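Long-range contacts in 3-oxoacyl-[acyl-carrier-protein] synthase, mitochondrial (Arabidopsis thaliana, PDB 2IX4), which condenses fatty acyl-ACP with malonyl-ACP, lengthening the growing chain by two carbons in mitochondrial fatty acid synthesis: residues G31-K41 against T53-F64; V85-V93 against A203-D211. All blocks are in the same frame, centred on the assembly; numbering follows the deposited sequence.

Contact 1 lies toward the outside of the chain and is only partly buried, whereas contact 2 is buried nearer the centre, about 18 Å away between centres. The former closes a small two-stranded antiparallel sheet separate from the main one, with backbone bonds, an ion pair on an aromatic ring and an apolar patch of leucines and Phe54. The latter sets helix 87-102 against strand 200-207 of the main sheet through a single direct hydrogen bond, one water and close packing. They share no helix or strand, yet they touch: Ile210 packs on Phe64, and Lys41 NZ probably bonds to Ile210 O. Glu207 of contact 2 belongs to the hexanoic acid pocket.

Contact 1. Residues G31-K41 against T53-F64; sequences GIRGLTLDDLK and TFDQLSSKVAAF
Asp39 OD2, in a carboxylate whose carbon CG lies 3.3 Å from Phe64 CZ, is gripped from opposite faces of its plane by Arg33 NH1, 2.8 Å away, and by Thr36 N. Arg33 NH2 takes Asp39 OD1 at 3.1 Å, so the guanidinium holds the carboxylate end-on in a salt bridge. The same guanidinium lies flat over one face of Phe64, the planes 3° apart, with Arg33 CZ 3.7 Å from the centroid of the Phe64 ring: a stack and a cation-pi contact. CG of Arg33 stands between the backbone N and carbonyl carbon (chi1 64°), and the extended chain crosses the ring. A leucine in place of Arg33 would probably leave the Asp39 carboxylate without its charged mate, though still bonded to Thr36 N, and the Phe64 face without its cation. Strands 32-34 and 61-63 pair antiparallel alongside: Arg33 and Ala62 exchange both backbone bonds, and Leu35 N reaches Lys60 O at 2.7 Å from above the carbonyl plane. Leu35 divides its branches, CD2 meeting the edge of Phe64 at CZ (3.6 Å) and CD1 meeting Leu57 CD1 (3.7 Å), while its CB touches Phe54 CE1. Leu40 CD2 joins them on Leu57, which helix 212-220 also covers. The paired strands thus close the excursion through helix 47-55, and guanidinium and Thr36 N-H together would be expected to keep the Asp39 carboxylate ionised.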
loop_
_atom_site.group_PDB
_atom_site.type_symbol
_atom_site.label_atom_id
_atom_site.label_comp_id
_atom_site.label_asym_id
_atom_site.label_seq_id
_atom_site.Cartn_x
_atom_site.Cartn_y
_atom_site.Cartn_z
ATOM N N GLY A 31 16.537 -12.311 -18.962
ATOM C CA GLY A 31 15.909 -11.125 -19.544
ATOM C C GLY A 31 16.668 -9.822 -19.363
ATOM O O GLY A 31 16.146 -8.752 -19.692
ATOM N N ILE A 32 17.897 -9.906 -18.850
ATOM C CA ILE A 32 18.723 -8.721 -18.585
ATOM C C ILE A 32 19.472 -8.249 -19.835
ATOM O O ILE A 32 20.053 -9.055 -20.566
ATOM C CB ILE A 32 19.778 -8.984 -17.465
ATOM C CG1 ILE A 32 19.163 -9.675 -16.231
ATOM C CG2 ILE A 32 20.562 -7.699 -17.126
ATOM C CD1 ILE A 32 18.317 -8.816 -15.346
ATOM N N ARG A 33 19.462 -6.936 -20.063
ATOM C CA ARG A 33 20.266 -6.316 -21.116
ATOM C C ARG A 33 20.827 -4.973 -20.650
ATOM O O ARG A 33 20.436 -4.462 -19.603
ATOM C CB ARG A 33 19.460 -6.149 -22.409
ATOM C CG ARG A 33 18.258 -5.214 -22.310
ATOM C CD ARG A 33 17.778 -4.815 -23.699
ATOM N NE ARG A 33 16.546 -4.029 -23.664
ATOM C CZ ARG A 33 16.491 -2.719 -23.432
ATOM N NH1 ARG A 33 17.601 -2.025 -23.198
ATOM N NH2 ARG A 33 15.316 -2.101 -23.422
ATOM N N GLY A 34 21.749 -4.414 -21.429
ATOM C CA GLY A 34 22.320 -3.100 -21.131
ATOM C C GLY A 34 21.332 -1.965 -21.352
ATOM O O GLY A 34 20.465 -2.043 -22.229
ATOM N N LEU A 35 21.461 -0.914 -20.545
ATOM C CA LEU A 35 20.631 0.282 -20.677
ATOM C C LEU A 35 20.980 1.089 -21.920
ATOM O O LEU A 35 22.137 1.140 -22.332
ATOM C CB LEU A 35 20.789 1.190 -19.453
ATOM C CG LEU A 35 20.013 0.974 -18.152
ATOM C CD1 LEU A 35 20.253 2.164 -17.241
ATOM C CD2 LEU A 35 18.522 0.792 -18.386
ATOM N N THR A 36 19.965 1.719 -22.510
ATOM C CA THR A 36 20.153 2.702 -23.577
ATOM C C THR A 36 19.529 4.027 -23.132
ATOM O O THR A 36 18.938 4.100 -22.051
ATOM C CB THR A 36 19.501 2.257 -24.903
ATOM O OG1 THR A 36 18.078 2.249 -24.755
ATOM C CG2 THR A 36 19.976 0.869 -25.315
ATOM N N LEU A 37 19.652 5.063 -23.963
ATOM C CA LEU A 37 19.051 6.371 -23.672
ATOM C C LEU A 37 17.522 6.320 -23.599
ATOM O O LEU A 37 16.915 7.017 -22.784
ATOM C CB LEU A 37 19.492 7.425 -24.696
ATOM C CG LEU A 37 20.952 7.892 -24.696
ATOM C CD1 LEU A 37 21.168 8.924 -25.788
ATOM C CD2 LEU A 37 21.363 8.455 -23.344
ATOM N N ASP A 38 16.914 5.492 -24.450
ATOM C CA ASP A 38 15.460 5.317 -24.484
ATOM C C ASP A 38 14.905 4.760 -23.175
ATOM O O ASP A 38 13.758 5.035 -22.805
ATOM C CB ASP A 38 15.052 4.402 -25.644
ATOM C CG ASP A 38 15.202 5.067 -27.003
ATOM O OD1 ASP A 38 15.514 4.356 -27.984
ATOM O OD2 ASP A 38 15.006 6.297 -27.103
ATOM N N ASP A 39 15.728 3.984 -22.476
ATOM C CA ASP A 39 15.325 3.324 -21.235
ATOM C C ASP A 39 15.180 4.286 -20.049
ATOM O O ASP A 39 14.607 3.923 -19.020
ATOM C CB ASP A 39 16.308 2.200 -20.897
ATOM C CG ASP A 39 16.400 1.150 -21.997
ATOM O OD1 ASP A 39 15.383 0.897 -22.683
ATOM O OD2 ASP A 39 17.491 0.571 -22.173
ATOM N N LEU A 40 15.691 5.506 -20.202
ATOM C CA LEU A 40 15.619 6.529 -19.155
ATOM C C LEU A 40 14.201 7.065 -18.954
ATOM O O LEU A 40 13.898 7.654 -17.911
ATOM C CB LEU A 40 16.557 7.699 -19.480
ATOM C CG LEU A 40 18.058 7.452 -19.656
ATOM C CD1 LEU A 40 18.707 8.655 -20.326
ATOM C CD2 LEU A 40 18.734 7.156 -18.333
ATOM N N LYS A 41 13.350 6.853 -19.963
ATOM C CA LYS A 41 11.978 7.380 -20.015
ATOM C C LYS A 41 11.949 8.911 -19.976
ATOM O O LYS A 41 11.066 9.504 -19.355
ATOM C CB LYS A 41 11.088 6.789 -18.903
ATOM C CG LYS A 41 11.045 5.263 -18.819
ATOM C CD LYS A 41 10.537 4.606 -20.103
ATOM C CE LYS A 41 10.470 3.085 -19.961
ATOM N NZ LYS A 41 11.779 2.454 -19.543
ATOM N N THR A 53 22.523 12.439 -18.144
ATOM C CA THR A 53 21.854 11.635 -17.125
ATOM C C THR A 53 22.312 10.179 -17.173
ATOM O O THR A 53 22.624 9.592 -16.134
ATOM C CB THR A 53 20.311 11.731 -17.235
ATOM O OG1 THR A 53 19.912 13.104 -17.141
ATOM C CG2 THR A 53 19.635 10.943 -16.122
ATOM N N PHE A 54 22.360 9.613 -18.382
ATOM C CA PHE A 54 22.838 8.244 -18.592
ATOM C C PHE A 54 24.213 8.012 -17.961
ATOM O O PHE A 54 24.437 7.004 -17.292
ATOM C CB PHE A 54 22.886 7.916 -20.090
ATOM C CG PHE A 54 23.159 6.465 -20.384
ATOM C CD1 PHE A 54 22.124 5.534 -20.380
ATOM C CD2 PHE A 54 24.453 6.027 -20.664
ATOM C CE1 PHE A 54 22.372 4.187 -20.649
ATOM C CE2 PHE A 54 24.711 4.681 -20.933
ATOM C CZ PHE A 54 23.666 3.761 -20.928
ATOM N N ASP A 55 25.118 8.961 -18.177
ATOM C CA ASP A 55 26.474 8.895 -17.648
ATOM C C ASP A 55 26.545 8.910 -16.122
ATOM O O ASP A 55 27.544 8.478 -15.549
ATOM C CB ASP A 55 27.317 10.032 -18.227
ATOM C CG ASP A 55 27.801 9.745 -19.642
ATOM O OD1 ASP A 55 27.498 8.660 -20.188
ATOM O OD2 ASP A 55 28.498 10.609 -20.209
ATOM N N GLN A 56 25.486 9.381 -15.464
ATOM C CA GLN A 56 25.470 9.453 -13.996
ATOM C C GLN A 56 25.031 8.147 -13.346
ATOM O O GLN A 56 25.096 8.002 -12.124
ATOM C CB GLN A 56 24.590 10.608 -13.501
ATOM C CG GLN A 56 24.905 11.974 -14.109
ATOM C CD GLN A 56 26.390 12.225 -14.291
ATOM O OE1 GLN A 56 27.150 12.291 -13.319
ATOM N NE2 GLN A 56 26.809 12.382 -15.545
ATOM N N LEU A 57 24.593 7.199 -14.170
ATOM C CA LEU A 57 24.083 5.924 -13.687
ATOM C C LEU A 57 25.192 4.888 -13.513
ATOM O O LEU A 57 25.819 4.459 -14.485
ATOM C CB LEU A 57 22.995 5.394 -14.627
ATOM C CG LEU A 57 21.815 6.312 -14.965
ATOM C CD1 LEU A 57 20.870 5.598 -15.920
ATOM C CD2 LEU A 57 21.071 6.776 -13.714
ATOM N N SER A 58 25.429 4.500 -12.262
ATOM C CA SER A 58 26.405 3.466 -11.926
ATOM C C SER A 58 25.993 2.117 -12.511
ATOM O O SER A 58 26.823 1.387 -13.057
ATOM C CB SER A 58 26.552 3.358 -10.411
ATOM O OG SER A 58 27.164 4.521 -9.885
ATOM N N SER A 59 24.707 1.803 -12.395
ATOM C CA SER A 59 24.155 0.565 -12.921
ATOM C C SER A 59 23.553 0.811 -14.296
ATOM O O SER A 59 22.644 1.626 -14.438
ATOM C CB SER A 59 23.086 0.031 -11.972
ATOM O OG SER A 59 22.604 -1.232 -12.392
ATOM N N LYS A 60 24.067 0.107 -15.302
ATOM C CA LYS A 60 23.617 0.282 -16.687
ATOM C C LYS A 60 23.052 -1.017 -17.265
ATOM O O LYS A 60 23.205 -1.306 -18.459
ATOM C CB LYS A 60 24.750 0.833 -17.565
ATOM C CG LYS A 60 25.236 2.233 -17.160
ATOM C CD LYS A 60 26.285 2.749 -18.125
ATOM C CE LYS A 60 26.765 4.146 -17.752
ATOM N NZ LYS A 60 27.699 4.144 -16.587
ATOM N N VAL A 61 22.400 -1.792 -16.400
ATOM C CA VAL A 61 21.738 -3.046 -16.784
ATOM C C VAL A 61 20.342 -3.099 -16.171
ATOM O O VAL A 61 20.109 -2.551 -15.092
ATOM C CB VAL A 61 22.558 -4.319 -16.373
ATOM C CG1 VAL A 61 23.879 -4.397 -17.139
ATOM C CG2 VAL A 61 22.808 -4.370 -14.859
ATOM N N ALA A 62 19.410 -3.744 -16.872
ATOM C CA ALA A 62 18.042 -3.891 -16.383
ATOM C C ALA A 62 17.320 -5.008 -17.127
ATOM O O ALA A 62 17.754 -5.423 -18.204
ATOM C CB ALA A 62 17.274 -2.569 -16.509
ATOM N N ALA A 63 16.227 -5.493 -16.544
ATOM C CA ALA A 63 15.431 -6.555 -17.152
ATOM C C ALA A 63 14.094 -6.007 -17.624
ATOM O O ALA A 63 13.274 -5.580 -16.815
ATOM C CB ALA A 63 15.230 -7.679 -16.170
ATOM N N PHE A 64 13.879 -6.044 -18.938
ATOM C CA PHE A 64 12.754 -5.358 -19.571
ATOM C C PHE A 64 11.676 -6.304 -20.078
ATOM O O PHE A 64 11.974 -7.353 -20.651
ATOM C CB PHE A 64 13.242 -4.528 -20.766
ATOM C CG PHE A 64 14.145 -3.384 -20.397
ATOM C CD1 PHE A 64 15.523 -3.562 -20.334
ATOM C CD2 PHE A 64 13.618 -2.124 -20.138
ATOM C CE1 PHE A 64 16.368 -2.504 -20.003
ATOM C CE2 PHE A 64 14.453 -1.060 -19.809
ATOM C CZ PHE A 64 15.832 -1.255 -19.737
HETATM O O HOH W 1 15.291 -7.282 -21.544
#

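Contact 2. Residues V85-V93 against A203-D211; sequences VANFIGYAV and AGGTESSID
Thr206 OG1 donates to Phe88 O, 2.6 Å away, in the carbonyl plane and on a lone pair. The threonine carries OG1 opposite its backbone N (chi1 -178°), which turns the hydroxyl to the helix; Phe88 O also takes a weak helical bond from Ala92 N. A second polar link is indirect: water 2 accepts from Phe88 N at 2.9 Å and donates to Ser208 O. The hydroxyls of Tyr91 and Ser208 both bond to Glu250, and that of Tyr91 also to Tyr67. The rest is packing. Thr206 CG2 meets the edge of the Phe88 ring at CD1 (3.8 Å), and Thr206 CB lies 3.9 Å from Ala92 CB. Tyr91 turns its ring edge to the strand, CD1 sitting 3.6 Å from Glu207 O, while Ser208 CB touches both Tyr91 CE1 (3.5 Å) and Asn87 CB. Glu207 starts its side chain away from the helix; the residue touches the bound hexanoic acid, and its carboxylate bonds to the backbone N of Gly362 and Ile124. Helix 87-102 backs the pocket-bearing end of strand 200-207, which runs between parallel strand 116-122 and antiparallel strand 251-259 in the main sheet of this thiolase-like fold, while helix 157-166 packs against Ile89 and Ala92.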
loop_
_atom_site.group_PDB
_atom_site.type_symbol
_atom_site.label_atom_id
_atom_site.label_comp_id
_atom_site.label_asym_id
_atom_site.label_seq_id
_atom_site.Cartn_x
_atom_site.Cartn_y
_atom_site.Cartn_z
ATOM N N VAL A 85 -3.601 5.586 -17.634
ATOM C CA VAL A 85 -2.918 4.309 -17.432
ATOM C C VAL A 85 -1.393 4.446 -17.532
ATOM O O VAL A 85 -0.833 4.578 -18.625
ATOM C CB VAL A 85 -3.443 3.205 -18.405
ATOM C CG1 VAL A 85 -2.709 1.885 -18.183
ATOM C CG2 VAL A 85 -4.942 2.992 -18.223
ATOM N N ALA A 86 -0.733 4.425 -16.377
ATOM C CA ALA A 86 0.721 4.310 -16.323
ATOM C C ALA A 86 1.112 2.859 -16.600
ATOM O O ALA A 86 0.267 1.958 -16.535
ATOM C CB ALA A 86 1.248 4.763 -14.973
ATOM N N ASN A 87 2.389 2.635 -16.900
ATOM C CA ASN A 87 2.863 1.313 -17.301
ATOM C C ASN A 87 2.588 0.202 -16.291
ATOM O O ASN A 87 2.192 -0.897 -16.680
ATOM C CB ASN A 87 4.340 1.358 -17.699
ATOM C CG ASN A 87 4.565 2.074 -19.021
ATOM O OD1 ASN A 87 3.872 3.039 -19.346
ATOM N ND2 ASN A 87 5.535 1.603 -19.790
ATOM N N PHE A 88 2.766 0.495 -15.002
ATOM C CA PHE A 88 2.483 -0.493 -13.957
ATOM C C PHE A 88 1.015 -0.933 -13.954
ATOM O O PHE A 88 0.712 -2.095 -13.684
ATOM C CB PHE A 88 2.955 -0.014 -12.573
ATOM C CG PHE A 88 2.051 1.000 -11.915
ATOM C CD1 PHE A 88 1.150 0.606 -10.930
ATOM C CD2 PHE A 88 2.125 2.350 -12.249
ATOM C CE1 PHE A 88 0.324 1.533 -10.303
ATOM C CE2 PHE A 88 1.302 3.289 -11.624
ATOM C CZ PHE A 88 0.401 2.880 -10.651
ATOM N N ILE A 89 0.116 -0.011 -14.289
ATOM C CA ILE A 89 -1.312 -0.326 -14.388
ATOM C C ILE A 89 -1.599 -1.259 -15.575
ATOM O O ILE A 89 -2.356 -2.226 -15.444
ATOM C CB ILE A 89 -2.190 0.953 -14.450
ATOM C CG1 ILE A 89 -2.027 1.778 -13.169
ATOM C CG2 ILE A 89 -3.668 0.594 -14.671
ATOM C CD1 ILE A 89 -2.535 3.214 -13.267
ATOM N N GLY A 90 -0.983 -0.970 -16.721
ATOM C CA GLY A 90 -1.147 -1.788 -17.925
ATOM C C GLY A 90 -0.629 -3.210 -17.777
ATOM O O GLY A 90 -1.241 -4.155 -18.286
ATOM N N TYR A 91 0.500 -3.360 -17.083
ATOM C CA TYR A 91 1.074 -4.680 -16.805
ATOM C C TYR A 91 0.116 -5.537 -15.981
ATOM O O TYR A 91 -0.102 -6.710 -16.291
ATOM C CB TYR A 91 2.415 -4.564 -16.067
ATOM C CG TYR A 91 3.561 -3.968 -16.861
ATOM C CD1 TYR A 91 4.700 -3.503 -16.208
ATOM C CD2 TYR A 91 3.510 -3.860 -18.254
ATOM C CE1 TYR A 91 5.757 -2.959 -16.912
ATOM C CE2 TYR A 91 4.566 -3.307 -18.971
ATOM C CZ TYR A 91 5.686 -2.858 -18.290
ATOM O OH TYR A 91 6.741 -2.308 -18.976
ATOM N N ALA A 92 -0.455 -4.930 -14.941
ATOM C CA ALA A 92 -1.373 -5.608 -14.033
ATOM C C ALA A 92 -2.652 -6.021 -14.744
ATOM O O ALA A 92 -3.134 -7.131 -14.547
ATOM C CB ALA A 92 -1.690 -4.724 -12.839
ATOM N N VAL A 93 -3.193 -5.131 -15.569
ATOM C CA VAL A 93 -4.413 -5.426 -16.319
ATOM C C VAL A 93 -4.159 -6.569 -17.300
ATOM O O VAL A 93 -4.966 -7.491 -17.405
ATOM C CB VAL A 93 -4.985 -4.168 -17.029
ATOM C CG1 VAL A 93 -6.158 -4.533 -17.944
ATOM C CG2 VAL A 93 -5.428 -3.138 -15.998
ATOM N N ALA A 203 -5.355 -11.133 -7.259
ATOM C CA ALA A 203 -4.298 -10.588 -6.403
ATOM C C ALA A 203 -2.898 -10.731 -6.987
ATOM O O ALA A 203 -2.620 -11.664 -7.744
ATOM C CB ALA A 203 -4.358 -11.237 -5.017
ATOM N N GLY A 204 -2.016 -9.803 -6.624
ATOM C CA GLY A 204 -0.633 -9.863 -7.070
ATOM C C GLY A 204 0.130 -8.562 -6.930
ATOM O O GLY A 204 -0.098 -7.779 -6.007
ATOM N N GLY A 205 1.047 -8.339 -7.863
ATOM C CA GLY A 205 1.939 -7.193 -7.803
ATOM C C GLY A 205 2.307 -6.702 -9.183
ATOM O O GLY A 205 2.251 -7.453 -10.161
ATOM N N THR A 206 2.674 -5.430 -9.262
ATOM C CA THR A 206 3.099 -4.833 -10.519
ATOM C C THR A 206 4.150 -3.758 -10.276
ATOM O O THR A 206 4.173 -3.131 -9.216
ATOM C CB THR A 206 1.907 -4.271 -11.339
ATOM O OG1 THR A 206 2.387 -3.750 -12.584
ATOM C CG2 THR A 206 1.158 -3.174 -10.573
ATOM N N GLU A 207 5.029 -3.571 -11.253
ATOM C CA GLU A 207 6.054 -2.539 -11.173
ATOM C C GLU A 207 6.598 -2.208 -12.549
ATOM O O GLU A 207 6.867 -3.096 -13.357
ATOM C CB GLU A 207 7.204 -2.957 -10.258
ATOM C CG GLU A 207 7.981 -1.777 -9.668
ATOM C CD GLU A 207 7.303 -1.196 -8.442
ATOM O OE1 GLU A 207 7.312 -1.868 -7.393
ATOM O OE2 GLU A 207 6.763 -0.070 -8.523
ATOM N N SER A 208 6.743 -0.917 -12.807
ATOM C CA SER A 208 7.412 -0.437 -14.000
ATOM C C SER A 208 8.233 0.763 -13.592
ATOM O O SER A 208 7.830 1.910 -13.786
ATOM C CB SER A 208 6.409 -0.059 -15.077
ATOM O OG SER A 208 7.088 0.207 -16.288
ATOM N N SER A 209 9.388 0.485 -13.007
ATOM C CA SER A 209 10.204 1.525 -12.411
ATOM C C SER A 209 11.611 1.570 -13.011
ATOM O O SER A 209 12.576 1.886 -12.316
ATOM C CB SER A 209 10.253 1.333 -10.891
ATOM O OG SER A 209 10.428 2.575 -10.232
ATOM N N ILE A 210 11.732 1.257 -14.302
ATOM C CA ILE A 210 13.011 1.431 -14.995
ATOM C C ILE A 210 13.031 2.786 -15.697
ATOM O O ILE A 210 12.476 2.951 -16.784
ATOM C CB ILE A 210 13.352 0.281 -15.986
ATOM C CG1 ILE A 210 13.254 -1.086 -15.296
ATOM C CG2 ILE A 210 14.760 0.491 -16.569
ATOM C CD1 ILE A 210 13.415 -2.270 -16.232
ATOM N N ASP A 211 13.673 3.750 -15.044
ATOM C CA ASP A 211 13.758 5.122 -15.527
ATOM C C ASP A 211 14.914 5.820 -14.827
ATOM O O ASP A 211 15.454 5.299 -13.849
ATOM C CB ASP A 211 12.442 5.875 -15.273
ATOM C CG ASP A 211 11.962 5.754 -13.833
ATOM O OD1 ASP A 211 12.569 6.367 -12.927
ATOM O OD2 ASP A 211 10.962 5.046 -13.608
HETATM O O HOH W 2 4.669 2.579 -14.147
#